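Local coordinates for protein vinylacetyl-CoA Delta-isomerase (Nitrosopumilus maritimus SCM1, PDB 6VJR) that probably acts as a flavin- and [4Fe-4S]-dependent 4-hydroxybutyryl-CoA dehydratase that also has vinylacetyl-CoA delta-isomerase activity, at residues 68-73 and 98-103; 139-144 and 193-198; 308-313 and 423-428. All blocks are in the same frame, centred on the assembly; numbering follows the deposited sequence.

Contact 1: 68-73 and 98-103; sequences NRFLHI and FQRCVG. With SF4 (iron/sulfur cluster), chain E.
Arg100 lays its aliphatic chain over one face of the Phe70 ring. The Arg100 CB stands 3.8 Å from the centroid of the Phe70 ring and 11° off its normal, a CH-pi contact. Because the arginine chain is extended from CG to NE, CG and CD continue over the ring towards Phe70 CB, and the guanidinium comes to lie beyond it, against the amide of Asn68. These two flat groups are stacked with their planes 26° apart. Asn68 ND2 and Arg100 NH1, both donors, approach to 3.5 Å without bonding; each turns to Thr45 of helix 36-51, ND2 to its carbonyl O and NH1 to its OG1. The amide is further fixed by an Asx turn, in which Asn68 OD1 accepts from Phe70 N at 2.9 Å. At the edge of the guanidinium sits Leu71 CD1. The outer rim of Phe70, CZ and CE1, faces the iron-sulfur site. There Phe70 CZ meets Phe98 CE1 at 3.8 Å, the side chains crossing at about a right angle, with Phe98 CE1 at the edge of the Phe70 ring. Cluster sulfur S1 lies 3.3 Å above the plane of the Phe98 ring, over its centre. Cys101 SG approaches the Phe70 ring edge-on, 5.1 Å from the centroid, while binding iron FE4 of the cluster at 2.4 Å; Cys97, Cys295 and Glu443 also bind the cluster.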
loop_
_atom_site.group_PDB
_atom_site.type_symbol
_atom_site.label_atom_id
_atom_site.label_comp_id
_atom_site.label_asym_id
_atom_site.label_seq_id
_atom_site.Cartn_x
_atom_site.Cartn_y
_atom_site.Cartn_z
ATOM N N ASN A 68 22.344 -12.398 32.894
ATOM C CA ASN A 68 21.181 -11.895 32.186
ATOM C C ASN A 68 21.505 -11.870 30.686
ATOM O O ASN A 68 22.565 -11.420 30.287
ATOM C CB ASN A 68 20.775 -10.533 32.730
ATOM C CG ASN A 68 19.436 -10.096 32.199
ATOM O OD1 ASN A 68 19.325 -9.699 31.041
ATOM N ND2 ASN A 68 18.415 -10.159 33.037
ATOM N N ARG A 69 20.553 -12.321 29.857
ATOM C CA ARG A 69 20.781 -12.387 28.412
ATOM C C ARG A 69 21.081 -11.014 27.801
ATOM O O ARG A 69 21.811 -10.941 26.829
ATOM C CB ARG A 69 19.658 -13.121 27.671
ATOM C CG ARG A 69 19.913 -13.287 26.181
ATOM C CD ARG A 69 18.890 -14.189 25.573
ATOM N NE ARG A 69 18.758 -15.519 26.163
ATOM C CZ ARG A 69 19.602 -16.528 26.033
ATOM N NH1 ARG A 69 19.285 -17.687 26.577
ATOM N NH2 ARG A 69 20.717 -16.426 25.331
ATOM N N PHE A 70 20.632 -9.926 28.417
ATOM C CA PHE A 70 20.995 -8.598 27.941
ATOM C C PHE A 70 22.479 -8.280 28.092
ATOM O O PHE A 70 22.974 -7.365 27.435
ATOM C CB PHE A 70 20.169 -7.502 28.612
ATOM C CG PHE A 70 18.742 -7.447 28.120
ATOM C CD1 PHE A 70 18.461 -6.933 26.863
ATOM C CD2 PHE A 70 17.695 -7.922 28.878
ATOM C CE1 PHE A 70 17.152 -6.838 26.413
ATOM C CE2 PHE A 70 16.391 -7.840 28.426
ATOM C CZ PHE A 70 16.116 -7.274 27.210
ATOM N N LEU A 71 23.217 -9.059 28.897
ATOM C CA LEU A 71 24.648 -8.813 29.105
ATOM C C LEU A 71 25.513 -9.856 28.395
ATOM O O LEU A 71 26.742 -9.896 28.589
ATOM C CB LEU A 71 24.914 -8.846 30.613
ATOM C CG LEU A 71 24.296 -7.714 31.439
ATOM C CD1 LEU A 71 24.361 -8.009 32.940
ATOM C CD2 LEU A 71 25.007 -6.438 31.097
ATOM N N HIS A 72 24.858 -10.748 27.659
ATOM C CA HIS A 72 25.527 -11.877 27.036
ATOM C C HIS A 72 26.042 -11.546 25.639
ATOM O O HIS A 72 25.318 -11.004 24.817
ATOM C CB HIS A 72 24.597 -13.081 27.002
ATOM C CG HIS A 72 25.197 -14.287 26.389
ATOM N ND1 HIS A 72 26.272 -14.953 26.937
ATOM C CD2 HIS A 72 24.763 -15.064 25.394
ATOM C CE1 HIS A 72 26.509 -16.042 26.199
ATOM N NE2 HIS A 72 25.573 -16.149 25.283
ATOM N N ILE A 73 27.303 -11.922 25.394
ATOM C CA ILE A 73 27.947 -11.785 24.099
ATOM C C ILE A 73 27.650 -13.093 23.338
ATOM O O ILE A 73 28.019 -14.190 23.748
ATOM C CB ILE A 73 29.449 -11.522 24.209
ATOM C CG1 ILE A 73 29.821 -10.277 25.052
ATOM C CG2 ILE A 73 30.063 -11.492 22.828
ATOM C CD1 ILE A 73 29.333 -8.956 24.547
ATOM N N PHE A 98 11.445 -1.551 26.932
ATOM C CA PHE A 98 12.025 -2.007 28.188
ATOM C C PHE A 98 13.539 -1.706 28.193
ATOM O O PHE A 98 14.262 -2.197 29.035
ATOM C CB PHE A 98 11.647 -3.480 28.469
ATOM C CG PHE A 98 11.731 -4.362 27.231
ATOM C CD1 PHE A 98 12.954 -4.869 26.818
ATOM C CD2 PHE A 98 10.619 -4.535 26.380
ATOM C CE1 PHE A 98 13.034 -5.670 25.671
ATOM C CE2 PHE A 98 10.725 -5.311 25.232
ATOM C CZ PHE A 98 11.930 -5.879 24.885
ATOM N N GLN A 99 14.026 -1.016 27.155
ATOM C CA GLN A 99 15.237 -0.198 27.204
ATOM C C GLN A 99 16.571 -0.931 27.090
ATOM O O GLN A 99 17.539 -0.314 26.649
ATOM C CB GLN A 99 15.219 0.649 28.468
ATOM C CG GLN A 99 14.088 1.652 28.478
ATOM C CD GLN A 99 13.527 1.949 29.847
ATOM O OE1 GLN A 99 14.197 2.563 30.694
ATOM N NE2 GLN A 99 12.276 1.539 30.068
ATOM N N ARG A 100 16.688 -2.179 27.534
ATOM C CA ARG A 100 18.017 -2.758 27.770
ATOM C C ARG A 100 18.650 -3.375 26.486
ATOM O O ARG A 100 19.820 -3.815 26.493
ATOM C CB ARG A 100 17.732 -3.807 28.848
ATOM C CG ARG A 100 18.828 -4.024 29.868
ATOM C CD ARG A 100 18.402 -4.803 31.095
ATOM N NE ARG A 100 19.616 -5.373 31.675
ATOM C CZ ARG A 100 19.633 -6.224 32.649
ATOM N NH1 ARG A 100 18.509 -6.688 33.137
ATOM N NH2 ARG A 100 20.814 -6.634 33.138
ATOM N N CYS A 101 17.891 -3.414 25.380
ATOM C CA CYS A 101 18.353 -3.973 24.107
ATOM C C CYS A 101 19.525 -3.137 23.588
ATOM O O CYS A 101 20.418 -3.672 22.951
ATOM C CB CYS A 101 17.262 -4.012 23.024
ATOM S SG CYS A 101 15.739 -4.786 23.622
ATOM N N VAL A 102 19.479 -1.796 23.743
ATOM C CA VAL A 102 20.493 -0.940 23.127
ATOM C C VAL A 102 21.895 -1.305 23.617
ATOM O O VAL A 102 22.863 -1.466 22.839
ATOM C CB VAL A 102 20.198 0.549 23.384
ATOM C CG1 VAL A 102 21.020 1.398 22.450
ATOM C CG2 VAL A 102 18.735 0.877 23.222
ATOM N N GLY A 103 22.005 -1.481 24.937
ATOM C CA GLY A 103 23.292 -1.829 25.544
ATOM C C GLY A 103 23.774 -3.216 25.122
ATOM O O GLY A 103 24.978 -3.443 24.921
HETATM FE FE1 SF4 E . 14.640 -0.714 21.149
HETATM FE FE2 SF4 E . 12.301 -2.108 21.519
HETATM FE FE3 SF4 E . 13.187 -0.568 23.419
HETATM FE FE4 SF4 E . 14.383 -2.927 22.971
HETATM S S1 SF4 E . 12.326 -2.611 23.798
HETATM S S2 SF4 E . 15.452 -0.861 23.302
HETATM S S3 SF4 E . 14.268 -2.973 20.642
HETATM S S4 SF4 E . 12.607 0.154 21.340
#

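Contact 2: 139-144 and 193-198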
loop_
_atom_site.group_PDB
_atom_site.type_symbol
_atom_site.label_atom_id
_atom_site.label_comp_id
_atom_site.label_asym_id
_atom_site.label_seq_id
_atom_site.Cartn_x
_atom_site.Cartn_y
_atom_site.Cartn_z
ATOM N N GLU A 139 28.091 -8.085 38.176
ATOM C CA GLU A 139 27.260 -7.195 38.970
ATOM C C GLU A 139 25.807 -7.158 38.471
ATOM O O GLU A 139 24.931 -6.771 39.232
ATOM C CB GLU A 139 27.897 -5.809 39.014
ATOM C CG GLU A 139 29.286 -5.825 39.639
ATOM C CD GLU A 139 29.975 -4.485 39.831
ATOM O OE1 GLU A 139 31.208 -4.463 40.120
ATOM O OE2 GLU A 139 29.290 -3.453 39.682
ATOM N N ASN A 140 25.549 -7.627 37.247
ATOM C CA ASN A 140 24.212 -7.720 36.653
ATOM C C ASN A 140 23.590 -6.342 36.440
ATOM O O ASN A 140 22.512 -6.073 36.964
ATOM C CB ASN A 140 23.292 -8.663 37.417
ATOM C CG ASN A 140 22.125 -9.124 36.582
ATOM O OD1 ASN A 140 22.068 -8.895 35.366
ATOM N ND2 ASN A 140 21.163 -9.752 37.210
ATOM N N LEU A 141 24.289 -5.488 35.671
ATOM C CA LEU A 141 23.971 -4.068 35.522
ATOM C C LEU A 141 23.202 -3.783 34.229
ATOM O O LEU A 141 23.147 -4.605 33.315
ATOM C CB LEU A 141 25.271 -3.251 35.577
ATOM C CG LEU A 141 26.098 -3.494 36.844
ATOM C CD1 LEU A 141 27.323 -2.586 36.896
ATOM C CD2 LEU A 141 25.252 -3.338 38.100
ATOM N N VAL A 142 22.629 -2.589 34.181
ATOM C CA VAL A 142 21.930 -2.050 33.012
ATOM C C VAL A 142 22.876 -1.089 32.296
ATOM O O VAL A 142 23.430 -0.163 32.918
ATOM C CB VAL A 142 20.629 -1.352 33.457
ATOM C CG1 VAL A 142 19.947 -0.619 32.304
ATOM C CG2 VAL A 142 19.666 -2.337 34.132
ATOM N N ILE A 143 23.035 -1.330 30.980
ATOM C CA ILE A 143 23.989 -0.603 30.158
ATOM C C ILE A 143 23.221 0.155 29.074
ATOM O O ILE A 143 22.483 -0.452 28.313
ATOM C CB ILE A 143 24.974 -1.570 29.491
ATOM C CG1 ILE A 143 25.571 -2.617 30.463
ATOM C CG2 ILE A 143 26.048 -0.783 28.728
ATOM C CD1 ILE A 143 26.312 -2.046 31.642
ATOM N N GLY A 144 23.413 1.467 29.020
ATOM C CA GLY A 144 22.926 2.301 27.940
ATOM C C GLY A 144 23.881 2.286 26.736
ATOM O O GLY A 144 25.088 2.220 26.889
ATOM N N SER A 193 19.987 3.530 33.905
ATOM C CA SER A 193 21.145 2.703 33.633
ATOM C C SER A 193 22.215 2.901 34.717
ATOM O O SER A 193 22.262 3.944 35.379
ATOM C CB SER A 193 21.738 3.044 32.273
ATOM O OG SER A 193 20.853 2.844 31.168
ATOM N N HIS A 194 23.120 1.922 34.826
ATOM C CA HIS A 194 24.289 1.973 35.697
ATOM C C HIS A 194 25.523 2.531 34.972
ATOM O O HIS A 194 26.320 3.269 35.565
ATOM C CB HIS A 194 24.557 0.597 36.314
ATOM C CG HIS A 194 23.421 0.049 37.094
ATOM N ND1 HIS A 194 22.633 -0.966 36.603
ATOM C CD2 HIS A 194 22.862 0.413 38.257
ATOM C CE1 HIS A 194 21.698 -1.265 37.507
ATOM N NE2 HIS A 194 21.801 -0.414 38.513
ATOM N N TRP A 195 25.722 2.096 33.728
ATOM C CA TRP A 195 26.792 2.550 32.859
ATOM C C TRP A 195 26.202 2.933 31.512
ATOM O O TRP A 195 25.214 2.334 31.101
ATOM C CB TRP A 195 27.846 1.473 32.633
ATOM C CG TRP A 195 28.616 1.141 33.877
ATOM C CD1 TRP A 195 28.270 0.311 34.895
ATOM C CD2 TRP A 195 29.890 1.696 34.222
ATOM N NE1 TRP A 195 29.252 0.300 35.854
ATOM C CE2 TRP A 195 30.256 1.143 35.464
ATOM C CE3 TRP A 195 30.771 2.566 33.577
ATOM C CZ2 TRP A 195 31.449 1.474 36.088
ATOM C CZ3 TRP A 195 31.940 2.906 34.203
ATOM C CH2 TRP A 195 32.275 2.355 35.436
ATOM N N ILE A 196 26.871 3.856 30.830
ATOM C CA ILE A 196 26.504 4.304 29.492
ATOM C C ILE A 196 27.761 4.240 28.623
ATOM O O ILE A 196 28.837 4.707 29.050
ATOM C CB ILE A 196 25.949 5.723 29.568
ATOM C CG1 ILE A 196 24.635 5.732 30.391
ATOM C CG2 ILE A 196 25.737 6.266 28.166
ATOM C CD1 ILE A 196 24.221 7.080 30.912
ATOM N N ILE A 197 27.649 3.579 27.455
ATOM C CA ILE A 197 28.751 3.498 26.510
ATOM C C ILE A 197 28.545 4.530 25.402
ATOM O O ILE A 197 27.592 4.450 24.630
ATOM C CB ILE A 197 28.890 2.085 25.916
ATOM C CG1 ILE A 197 29.040 1.002 27.003
ATOM C CG2 ILE A 197 30.104 2.068 24.998
ATOM C CD1 ILE A 197 29.060 -0.408 26.491
ATOM N N LEU A 198 29.463 5.493 25.333
ATOM C CA LEU A 198 29.456 6.511 24.298
ATOM C C LEU A 198 30.105 5.920 23.047
ATOM O O LEU A 198 31.175 5.324 23.146
ATOM C CB LEU A 198 30.280 7.718 24.761
ATOM C CG LEU A 198 29.855 8.359 26.080
ATOM C CD1 LEU A 198 30.832 9.430 26.471
ATOM C CD2 LEU A 198 28.422 8.874 26.002
HETATM O O HOH W 1 30.141 -1.187 38.299
#
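The imidazole of His194 is gripped by the backbone of the neighbouring segment: Val142 N donates to His194 ND1 at 2.9 Å, with an N-H...N angle of 176° and the donor in the ring plane. Leu141 has its CG anti to the carbonyl carbon (chi1 -56°), which carries one branch over the same ring and the other to the indole: CD2 lies 4.0 Å from the centroid of the His194 ring, and Leu141 CD1 is at the edge of the Trp195 indole, 3.6 Å from NE1. Val142 O takes two donors, a sound bond from His194 N at 2.8 Å and a weak one from Trp195 N. Beyond this point the chains run as adjacent parallel strands, with Gly144 N bonded to Trp195 O and Ile197 N to Gly144 O. This pair forms one side of a mixed four-stranded sheet in which 143-146 is outermost within the chain, and it leads directly to the FAD-binding Gly145. Ile143 and Trp195 project from one face of the sheet, side by side, with Ile143 CD1 4.0 Å from Trp195 CB; Ile143 CG2 also packs on Ile197 CD1. Helices 101-121 and 125-139 cover these side chains, Phe132 meeting the indole edge-to-face. A water bridges Trp195 and Glu139, accepting from the indole NE1 and donating to the carboxylate OE2. With ND1 accepting, the proton of a neutral His194 is probably on NE2, which is hydrogen-bonded to Ser11 OG. A leucine in place of His194 would probably leave the Val142 amide and the Ser11 hydroxyl without these partners. Tyr46 of helix 36-51 packs on both His194 and Val142.

Contact 3: 308-313 and 423-428; sequences ATIADY and RILRLI
Tyr313 N bonds to Thr309 O at 2.9 Å, a regular helical bond that brings both side chains, one turn apart, against Ile424 of the facing helix. Within their own helix they also touch, Thr309 CG2 lying over one face of the Tyr313 ring, near its rim. Ile424 divides between the two: its CG1 is 3.9 Å from Thr309 CG2, and its CG2 is 3.9 Å from Tyr313 CD2. With CG1 anti to the backbone N (chi1 -156°), the isoleucine sends one branch to each neighbour. Helices 295-314 and 418-432 belong to the helical C-terminal region, of the acyl-CoA dehydrogenase clan; the segments cross at 145°, roughly antiparallel, with axes 9.8 Å apart. Ile310 is placed between three residues of the opposing helix. Its CD1 lies 3.8 Å from Leu425 CD2 and also touches Ile424 CG2, while its CG2 meets Ile428 CD1 at 3.8 Å. Ile383 and Ala384 of helix 372-384 pack on this apolar group, which lies near the bound FAD. The polar ends lead elsewhere: Thr309 OG1 bonds to Gly305 O, and Tyr313 OH to Asp480 of a second subunit.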
loop_
_atom_site.group_PDB
_atom_site.type_symbol
_atom_site.label_atom_id
_atom_site.label_comp_id
_atom_site.label_asym_id
_atom_site.label_seq_id
_atom_site.Cartn_x
_atom_site.Cartn_y
_atom_site.Cartn_z
ATOM N N ALA A 308 -9.156 -6.747 19.658
ATOM C CA ALA A 308 -10.087 -7.873 19.755
ATOM C C ALA A 308 -10.979 -7.714 20.979
ATOM O O ALA A 308 -12.165 -8.066 20.947
ATOM C CB ALA A 308 -9.357 -9.196 19.772
ATOM N N THR A 309 -10.384 -7.200 22.070
ATOM C CA THR A 309 -11.160 -6.978 23.284
ATOM C C THR A 309 -12.246 -5.927 23.067
ATOM O O THR A 309 -13.379 -6.151 23.488
ATOM C CB THR A 309 -10.259 -6.650 24.454
ATOM O OG1 THR A 309 -9.347 -7.719 24.707
ATOM C CG2 THR A 309 -11.052 -6.321 25.696
ATOM N N ILE A 310 -11.890 -4.764 22.507
ATOM C CA ILE A 310 -12.917 -3.735 22.309
ATOM C C ILE A 310 -14.022 -4.225 21.359
ATOM O O ILE A 310 -15.199 -3.926 21.552
ATOM C CB ILE A 310 -12.314 -2.366 21.940
ATOM C CG1 ILE A 310 -13.352 -1.262 21.964
ATOM C CG2 ILE A 310 -11.635 -2.380 20.571
ATOM C CD1 ILE A 310 -14.067 -1.049 23.281
ATOM N N ALA A 311 -13.687 -4.988 20.318
ATOM C CA ALA A 311 -14.688 -5.554 19.419
ATOM C C ALA A 311 -15.679 -6.427 20.193
ATOM O O ALA A 311 -16.898 -6.340 20.002
ATOM C CB ALA A 311 -14.067 -6.329 18.276
ATOM N N ASP A 312 -15.151 -7.256 21.105
ATOM C CA ASP A 312 -15.952 -8.090 21.986
ATOM C C ASP A 312 -16.878 -7.246 22.861
ATOM O O ASP A 312 -18.101 -7.455 22.862
ATOM C CB ASP A 312 -14.979 -8.938 22.785
ATOM C CG ASP A 312 -15.552 -9.768 23.902
ATOM O OD1 ASP A 312 -16.742 -9.649 24.122
ATOM O OD2 ASP A 312 -14.768 -10.510 24.559
ATOM N N TYR A 313 -16.315 -6.223 23.512
ATOM C CA TYR A 313 -17.095 -5.364 24.400
ATOM C C TYR A 313 -18.181 -4.593 23.638
ATOM O O TYR A 313 -19.228 -4.244 24.218
ATOM C CB TYR A 313 -16.129 -4.398 25.079
ATOM C CG TYR A 313 -15.199 -4.990 26.131
ATOM C CD1 TYR A 313 -15.401 -6.264 26.669
ATOM C CD2 TYR A 313 -14.200 -4.199 26.690
ATOM C CE1 TYR A 313 -14.573 -6.736 27.666
ATOM C CE2 TYR A 313 -13.409 -4.660 27.721
ATOM C CZ TYR A 313 -13.629 -5.912 28.242
ATOM O OH TYR A 313 -12.792 -6.351 29.243
ATOM N N ARG A 423 -11.014 1.154 30.167
ATOM C CA ARG A 423 -9.612 0.816 30.305
ATOM C C ARG A 423 -9.012 0.349 28.973
ATOM O O ARG A 423 -7.890 0.706 28.632
ATOM C CB ARG A 423 -9.435 -0.279 31.370
ATOM C CG ARG A 423 -9.526 0.243 32.787
ATOM C CD ARG A 423 -9.568 -0.895 33.799
ATOM N NE ARG A 423 -9.535 -0.458 35.186
ATOM C CZ ARG A 423 -8.484 0.058 35.792
ATOM N NH1 ARG A 423 -7.285 -0.008 35.249
ATOM N NH2 ARG A 423 -8.625 0.531 37.016
ATOM N N ILE A 424 -9.751 -0.487 28.230
ATOM C CA ILE A 424 -9.183 -1.029 27.003
ATOM C C ILE A 424 -9.071 0.092 25.951
ATOM O O ILE A 424 -8.090 0.165 25.219
ATOM C CB ILE A 424 -9.900 -2.286 26.484
ATOM C CG1 ILE A 424 -8.933 -3.089 25.613
ATOM C CG2 ILE A 424 -11.204 -1.958 25.768
ATOM C CD1 ILE A 424 -7.890 -3.839 26.420
ATOM N N LEU A 425 -10.045 0.999 25.886
ATOM C CA LEU A 425 -9.947 2.149 24.996
ATOM C C LEU A 425 -8.728 3.019 25.309
ATOM O O LEU A 425 -8.002 3.434 24.395
ATOM C CB LEU A 425 -11.239 2.965 25.014
ATOM C CG LEU A 425 -12.472 2.299 24.386
ATOM C CD1 LEU A 425 -13.729 2.957 24.851
ATOM C CD2 LEU A 425 -12.371 2.383 22.879
ATOM N N ARG A 426 -8.494 3.265 26.599
ATOM C CA ARG A 426 -7.305 4.029 27.021
ATOM C C ARG A 426 -6.013 3.316 26.610
ATOM O O ARG A 426 -5.041 3.958 26.259
ATOM C CB ARG A 426 -7.325 4.340 28.520
ATOM C CG ARG A 426 -8.381 5.398 28.848
ATOM C CD ARG A 426 -8.035 6.737 28.236
ATOM N NE ARG A 426 -8.862 7.773 28.842
ATOM C CZ ARG A 426 -9.421 8.800 28.155
ATOM N NH1 ARG A 426 -8.973 9.083 26.954
ATOM N NH2 ARG A 426 -10.340 9.555 28.739
ATOM N N LEU A 427 -5.969 1.974 26.710
ATOM C CA LEU A 427 -4.804 1.234 26.265
ATOM C C LEU A 427 -4.521 1.495 24.779
ATOM O O LEU A 427 -3.362 1.764 24.381
ATOM C CB LEU A 427 -4.851 -0.238 26.635
ATOM C CG LEU A 427 -3.617 -1.040 26.239
ATOM C CD1 LEU A 427 -2.356 -0.560 26.931
ATOM C CD2 LEU A 427 -3.860 -2.506 26.507
ATOM N N ILE A 428 -5.572 1.413 23.958
ATOM C CA ILE A 428 -5.429 1.675 22.519
ATOM C C ILE A 428 -4.952 3.106 22.277
ATOM O O ILE A 428 -4.027 3.319 21.492
ATOM C CB ILE A 428 -6.715 1.332 21.751
ATOM C CG1 ILE A 428 -7.033 -0.148 21.883
ATOM C CG2 ILE A 428 -6.550 1.709 20.285
ATOM C CD1 ILE A 428 -8.404 -0.556 21.358
#

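All three contacts are buried, but contacts 1 and 2 lie about 10 and 14 Å from the centre of the chain, centre to centre, and contact 3 about 27 Å out, where other subunits touch it alone. Contacts 1 and 2 meet where Arg100 NH2 approaches Leu141 O in a weak hydrogen bond. Helix 36-51 packs on both, and helix 101-121, which carries part of contact 1, also packs on Ile143 and Ile197 of contact 2. Contact 1 joins a loop with a short 3-10 segment to the cluster-binding segment 98-103 through aromatic, guanidinium and sulfur groups; contact 2 combines parallel-strand backbone bonds with an imidazole accepting from an amide; contact 3 is a purely apolar helix pairing.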